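Branched-chain-amino-acid aminotransferase (Deinococcus radiodurans, PDB 3UZO) probably catalyses the pyridoxal-phosphate-dependent transfer of the amino group of leucine, isoleucine or valine to 2-oxoglutarate, giving glutamate and branched-chain 2-oxo acids. Local coordinates at residues 31-43 / 49-61. Residues are numbered along the deposited sequence; the frame is centred on the assembly and turned at random.
Sequences FSYIRTDLRYLAH and WDAGTLTEDNQIH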
loop_
_atom_site.group_PDB
_atom_site.type_symbol
_atom_site.label_atom_id
_atom_site.label_comp_id
_atom_site.label_asym_id
_atom_site.label_seq_id
_atom_site.Cartn_x
_atom_site.Cartn_y
_atom_site.Cartn_z
ATOM N N PHE A 31 18.789 -8.566 11.941
ATOM C CA PHE A 31 18.261 -7.917 10.749
ATOM C C PHE A 31 17.653 -6.607 11.218
ATOM O O PHE A 31 16.438 -6.487 11.369
ATOM C CB PHE A 31 17.197 -8.787 10.062
ATOM C CG PHE A 31 16.917 -8.392 8.628
ATOM C CD1 PHE A 31 17.647 -8.955 7.582
ATOM C CD2 PHE A 31 15.934 -7.455 8.328
ATOM C CE1 PHE A 31 17.400 -8.591 6.250
ATOM C CE2 PHE A 31 15.672 -7.079 7.004
ATOM C CZ PHE A 31 16.410 -7.649 5.959
ATOM N N SER A 32 18.520 -5.630 11.467
ATOM C CA SER A 32 18.103 -4.316 11.941
ATOM C C SER A 32 18.959 -3.235 11.297
ATOM O O SER A 32 20.133 -3.456 10.997
ATOM C CB SER A 32 18.240 -4.234 13.460
ATOM O OG SER A 32 17.327 -5.115 14.088
ATOM N N TYR A 33 18.374 -2.060 11.114
ATOM C CA TYR A 33 19.082 -0.958 10.487
ATOM C C TYR A 33 20.322 -0.497 11.228
ATOM O O TYR A 33 20.319 -0.294 12.446
ATOM C CB TYR A 33 18.152 0.245 10.287
ATOM C CG TYR A 33 18.808 1.385 9.518
ATOM C CD1 TYR A 33 19.488 2.407 10.185
ATOM C CD2 TYR A 33 18.767 1.424 8.119
ATOM C CE1 TYR A 33 20.111 3.445 9.481
ATOM C CE2 TYR A 33 19.392 2.454 7.402
ATOM C CZ TYR A 33 20.058 3.462 8.092
ATOM O OH TYR A 33 20.659 4.494 7.401
ATOM N N ILE A 34 21.387 -0.343 10.457
ATOM C CA ILE A 34 22.661 0.150 10.945
ATOM C C ILE A 34 23.050 1.120 9.844
ATOM O O ILE A 34 22.973 0.779 8.654
ATOM C CB ILE A 34 23.718 -0.968 11.042
ATOM C CG1 ILE A 34 23.346 -1.930 12.174
ATOM C CG2 ILE A 34 25.091 -0.363 11.283
ATOM C CD1 ILE A 34 24.275 -3.114 12.309
ATOM N N ARG A 35 23.446 2.331 10.218
ATOM C CA ARG A 35 23.808 3.307 9.208
ATOM C C ARG A 35 25.181 3.047 8.623
ATOM O O ARG A 35 26.190 3.043 9.339
ATOM C CB ARG A 35 23.750 4.723 9.783
ATOM C CG ARG A 35 24.033 5.799 8.744
ATOM C CD ARG A 35 23.798 7.189 9.296
ATOM N NE ARG A 35 24.093 8.221 8.304
ATOM C CZ ARG A 35 23.775 9.504 8.446
ATOM N NH1 ARG A 35 23.147 9.916 9.544
ATOM N NH2 ARG A 35 24.075 10.376 7.488
ATOM N N THR A 36 25.225 2.805 7.316
ATOM C CA THR A 36 26.512 2.590 6.673
ATOM C C THR A 36 26.949 3.950 6.129
ATOM O O THR A 36 26.195 4.923 6.202
ATOM C CB THR A 36 26.435 1.522 5.561
ATOM O OG1 THR A 36 25.340 1.816 4.692
ATOM C CG2 THR A 36 26.234 0.126 6.180
ATOM N N ASP A 37 28.154 4.031 5.582
ATOM C CA ASP A 37 28.679 5.317 5.123
ATOM C C ASP A 37 28.016 6.033 3.946
ATOM O O ASP A 37 27.629 7.200 4.056
ATOM C CB ASP A 37 30.183 5.184 4.845
ATOM C CG ASP A 37 30.976 4.776 6.085
ATOM O OD1 ASP A 37 30.439 4.905 7.208
ATOM O OD2 ASP A 37 32.139 4.339 5.942
ATOM N N LEU A 38 27.877 5.345 2.821
ATOM C CA LEU A 38 27.324 5.979 1.638
ATOM C C LEU A 38 26.217 5.200 0.932
ATOM O O LEU A 38 26.250 3.965 0.872
ATOM C CB LEU A 38 28.458 6.229 0.647
ATOM C CG LEU A 38 29.566 7.169 1.125
ATOM C CD1 LEU A 38 30.821 6.978 0.264
ATOM C CD2 LEU A 38 29.066 8.599 1.069
ATOM N N ARG A 39 25.241 5.934 0.409
ATOM C CA ARG A 39 24.149 5.320 -0.344
ATOM C C ARG A 39 24.005 6.004 -1.702
ATOM O O ARG A 39 24.428 7.160 -1.886
ATOM C CB ARG A 39 22.829 5.393 0.437
ATOM C CG ARG A 39 22.430 6.771 0.933
ATOM C CD ARG A 39 22.233 6.750 2.441
ATOM N NE ARG A 39 23.507 6.824 3.126
ATOM C CZ ARG A 39 23.875 6.080 4.162
ATOM N NH1 ARG A 39 23.069 5.156 4.683
ATOM N NH2 ARG A 39 25.075 6.273 4.677
ATOM N N TYR A 40 23.412 5.277 -2.648
ATOM C CA TYR A 40 23.196 5.754 -4.005
ATOM C C TYR A 40 21.843 6.462 -4.111
ATOM O O TYR A 40 20.845 6.021 -3.532
ATOM C CB TYR A 40 23.259 4.559 -4.966
ATOM C CG TYR A 40 23.018 4.873 -6.428
ATOM C CD1 TYR A 40 24.077 4.926 -7.336
ATOM C CD2 TYR A 40 21.726 5.073 -6.913
ATOM C CE1 TYR A 40 23.853 5.166 -8.698
ATOM C CE2 TYR A 40 21.489 5.315 -8.270
ATOM C CZ TYR A 40 22.557 5.358 -9.154
ATOM O OH TYR A 40 22.319 5.588 -10.489
ATOM N N LEU A 41 21.818 7.566 -4.850
ATOM C CA LEU A 41 20.594 8.334 -5.032
ATOM C C LEU A 41 20.510 8.854 -6.460
ATOM O O LEU A 41 21.468 9.443 -6.970
ATOM C CB LEU A 41 20.563 9.515 -4.057
ATOM C CG LEU A 41 19.337 10.438 -4.102
ATOM C CD1 LEU A 41 18.106 9.674 -3.664
ATOM C CD2 LEU A 41 19.560 11.637 -3.184
ATOM N N ALA A 42 19.366 8.628 -7.101
ATOM C CA ALA A 42 19.138 9.084 -8.467
ATOM C C ALA A 42 17.767 9.734 -8.527
ATOM O O ALA A 42 16.862 9.373 -7.776
ATOM C CB ALA A 42 19.216 7.919 -9.447
ATOM N N HIS A 43 17.620 10.696 -9.427
ATOM C CA HIS A 43 16.372 11.426 -9.568
ATOM C C HIS A 43 15.796 11.283 -10.967
ATOM O O HIS A 43 16.530 11.257 -11.957
ATOM C CB HIS A 43 16.609 12.916 -9.295
ATOM C CG HIS A 43 17.175 13.206 -7.940
ATOM N ND1 HIS A 43 16.384 13.396 -6.826
ATOM C CD2 HIS A 43 18.456 13.329 -7.516
ATOM C CE1 HIS A 43 17.152 13.625 -5.777
ATOM N NE2 HIS A 43 18.413 13.590 -6.168
ATOM N N TRP A 49 15.918 9.482 -16.028
ATOM C CA TRP A 49 16.726 9.341 -14.818
ATOM C C TRP A 49 18.068 10.032 -14.985
ATOM O O TRP A 49 18.631 10.003 -16.074
ATOM C CB TRP A 49 17.027 7.863 -14.546
ATOM C CG TRP A 49 15.876 7.088 -14.043
ATOM C CD1 TRP A 49 15.101 6.204 -14.745
ATOM C CD2 TRP A 49 15.341 7.137 -12.721
ATOM N NE1 TRP A 49 14.113 5.700 -13.931
ATOM C CE2 TRP A 49 14.237 6.254 -12.683
ATOM C CE3 TRP A 49 15.688 7.844 -11.558
ATOM C CZ2 TRP A 49 13.472 6.057 -11.524
ATOM C CZ3 TRP A 49 14.925 7.650 -10.401
ATOM C CH2 TRP A 49 13.829 6.762 -10.397
ATOM N N ASP A 50 18.587 10.647 -13.921
ATOM C CA ASP A 50 19.912 11.241 -14.016
ATOM C C ASP A 50 20.891 10.093 -13.758
ATOM O O ASP A 50 20.472 8.967 -13.473
ATOM C CB ASP A 50 20.126 12.372 -13.002
ATOM C CG ASP A 50 19.944 11.933 -11.559
ATOM O OD1 ASP A 50 20.291 10.787 -11.205
ATOM O OD2 ASP A 50 19.471 12.767 -10.762
ATOM N N ALA A 51 22.184 10.375 -13.856
ATOM C CA ALA A 51 23.209 9.358 -13.661
ATOM C C ALA A 51 23.257 8.778 -12.251
ATOM O O ALA A 51 23.751 7.672 -12.048
ATOM C CB ALA A 51 24.577 9.931 -14.033
ATOM N N GLY A 52 22.736 9.518 -11.278
ATOM C CA GLY A 52 22.770 9.040 -9.908
ATOM C C GLY A 52 24.092 9.412 -9.260
ATOM O O GLY A 52 25.098 9.594 -9.943
ATOM N N THR A 53 24.096 9.525 -7.939
ATOM C CA THR A 53 25.306 9.874 -7.210
ATOM C C THR A 53 25.327 9.205 -5.846
ATOM O O THR A 53 24.323 8.643 -5.404
ATOM C CB THR A 53 25.401 11.395 -6.984
ATOM O OG1 THR A 53 26.557 11.688 -6.195
ATOM C CG2 THR A 53 24.172 11.899 -6.245
ATOM N N LEU A 54 26.480 9.252 -5.190
ATOM C CA LEU A 54 26.607 8.689 -3.853
ATOM C C LEU A 54 26.491 9.840 -2.869
ATOM O O LEU A 54 27.004 10.935 -3.115
ATOM C CB LEU A 54 27.958 7.997 -3.664
ATOM C CG LEU A 54 28.166 6.674 -4.398
ATOM C CD1 LEU A 54 29.528 6.098 -4.029
ATOM C CD2 LEU A 54 27.056 5.706 -4.021
ATOM N N THR A 55 25.797 9.594 -1.767
ATOM C CA THR A 55 25.631 10.604 -0.742
ATOM C C THR A 55 25.742 9.953 0.629
ATOM O O THR A 55 25.548 8.748 0.773
ATOM C CB THR A 55 24.269 11.311 -0.866
ATOM O OG1 THR A 55 24.121 12.238 0.217
ATOM C CG2 THR A 55 23.119 10.294 -0.831
ATOM N N GLU A 56 26.082 10.747 1.634
ATOM C CA GLU A 56 26.193 10.230 2.988
ATOM C C GLU A 56 24.908 10.427 3.801
ATOM O O GLU A 56 24.711 9.779 4.826
ATOM C CB GLU A 56 27.366 10.922 3.693
ATOM C CG GLU A 56 27.133 11.279 5.148
ATOM C CD GLU A 56 26.212 12.477 5.332
ATOM O OE1 GLU A 56 25.853 12.771 6.489
ATOM O OE2 GLU A 56 25.846 13.127 4.330
ATOM N N ASP A 57 24.027 11.299 3.324
ATOM C CA ASP A 57 22.815 11.655 4.061
ATOM C C ASP A 57 22.015 10.602 4.861
ATOM O O ASP A 57 22.018 10.637 6.088
ATOM C CB ASP A 57 21.890 12.458 3.136
ATOM C CG ASP A 57 20.866 13.269 3.905
ATOM O OD1 ASP A 57 20.385 14.298 3.377
ATOM O OD2 ASP A 57 20.540 12.872 5.039
ATOM N N ASN A 58 21.327 9.687 4.196
ATOM C CA ASN A 58 20.517 8.643 4.864
ATOM C C ASN A 58 19.120 9.127 5.289
ATOM O O ASN A 58 18.323 8.377 5.850
ATOM C CB ASN A 58 21.308 7.955 6.018
ATOM C CG ASN A 58 20.769 8.247 7.433
ATOM O OD1 ASN A 58 20.610 7.325 8.249
ATOM N ND2 ASN A 58 20.540 9.511 7.742
ATOM N N GLN A 59 18.824 10.387 4.984
ATOM C CA GLN A 59 17.511 10.952 5.256
ATOM C C GLN A 59 16.964 11.348 3.888
ATOM O O GLN A 59 17.664 11.975 3.095
ATOM C CB GLN A 59 17.603 12.200 6.137
ATOM C CG GLN A 59 18.196 11.963 7.507
ATOM C CD GLN A 59 17.349 11.046 8.363
ATOM O OE1 GLN A 59 16.190 11.344 8.647
ATOM N NE2 GLN A 59 17.925 9.925 8.783
ATOM N N ILE A 60 15.729 10.957 3.602
ATOM C CA ILE A 60 15.107 11.313 2.332
ATOM C C ILE A 60 14.354 12.617 2.567
ATOM O O ILE A 60 13.752 12.816 3.625
ATOM C CB ILE A 60 14.115 10.216 1.853
ATOM C CG1 ILE A 60 14.886 8.965 1.425
ATOM C CG2 ILE A 60 13.264 10.739 0.683
ATOM C CD1 ILE A 60 15.748 9.146 0.176
ATOM N N HIS A 61 14.419 13.517 1.594
ATOM C CA HIS A 61 13.743 14.805 1.695
ATOM C C HIS A 61 12.732 14.871 0.551
ATOM O O HIS A 61 13.113 14.803 -0.615
ATOM C CB HIS A 61 14.772 15.928 1.571
ATOM C CG HIS A 61 15.946 15.763 2.486
ATOM N ND1 HIS A 61 15.864 15.967 3.846
ATOM C CD2 HIS A 61 17.216 15.363 2.242
ATOM C CE1 HIS A 61 17.032 15.697 4.402
ATOM N NE2 HIS A 61 17.870 15.326 3.450
#
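Asn58 is the tightly packed point where 49-61 meets 31-43, set against two arginines, Arg35 and Arg39. The Arg35 guanidinium lies almost flat over its amide, the planes 8° apart. Arg39 sets one face of its guanidinium against Asn58 CB, with NH1 3.6 Å from that carbon. Arg39 gets there by folding back at chi2 and chi3 (-123° and 80°); its NE is buried without a polar partner, while NH1 forms a salt bridge with Glu64 of the second subunit, which also bonds Tyr33 OH. The outer end of Arg35, extended along its chain, faces the exposed side, where NH2 meets Glu56 O (2.8 Å) and, in a salt bridge of 3.1 Å, Glu56 OE1. From this end the chains continue as an antiparallel hairpin, in which Arg39 pairs with Thr55 and Leu41 with Thr53, two backbone hydrogen bonds to each pair. Past it the contact is looser: the carboxylate of Asp50 receives only weak bonds from N of the exposed His43, but Asp50 N bonds His43 O at 2.9 Å. Within the chain, 48-55 edges the seven-stranded sheet and 39-45 lies between it and 162-172; Tyr40 packs on helix 115-128, whose Gln117 bonds its hydroxyl, and residues 59-61 pair with a strand of the second subunit.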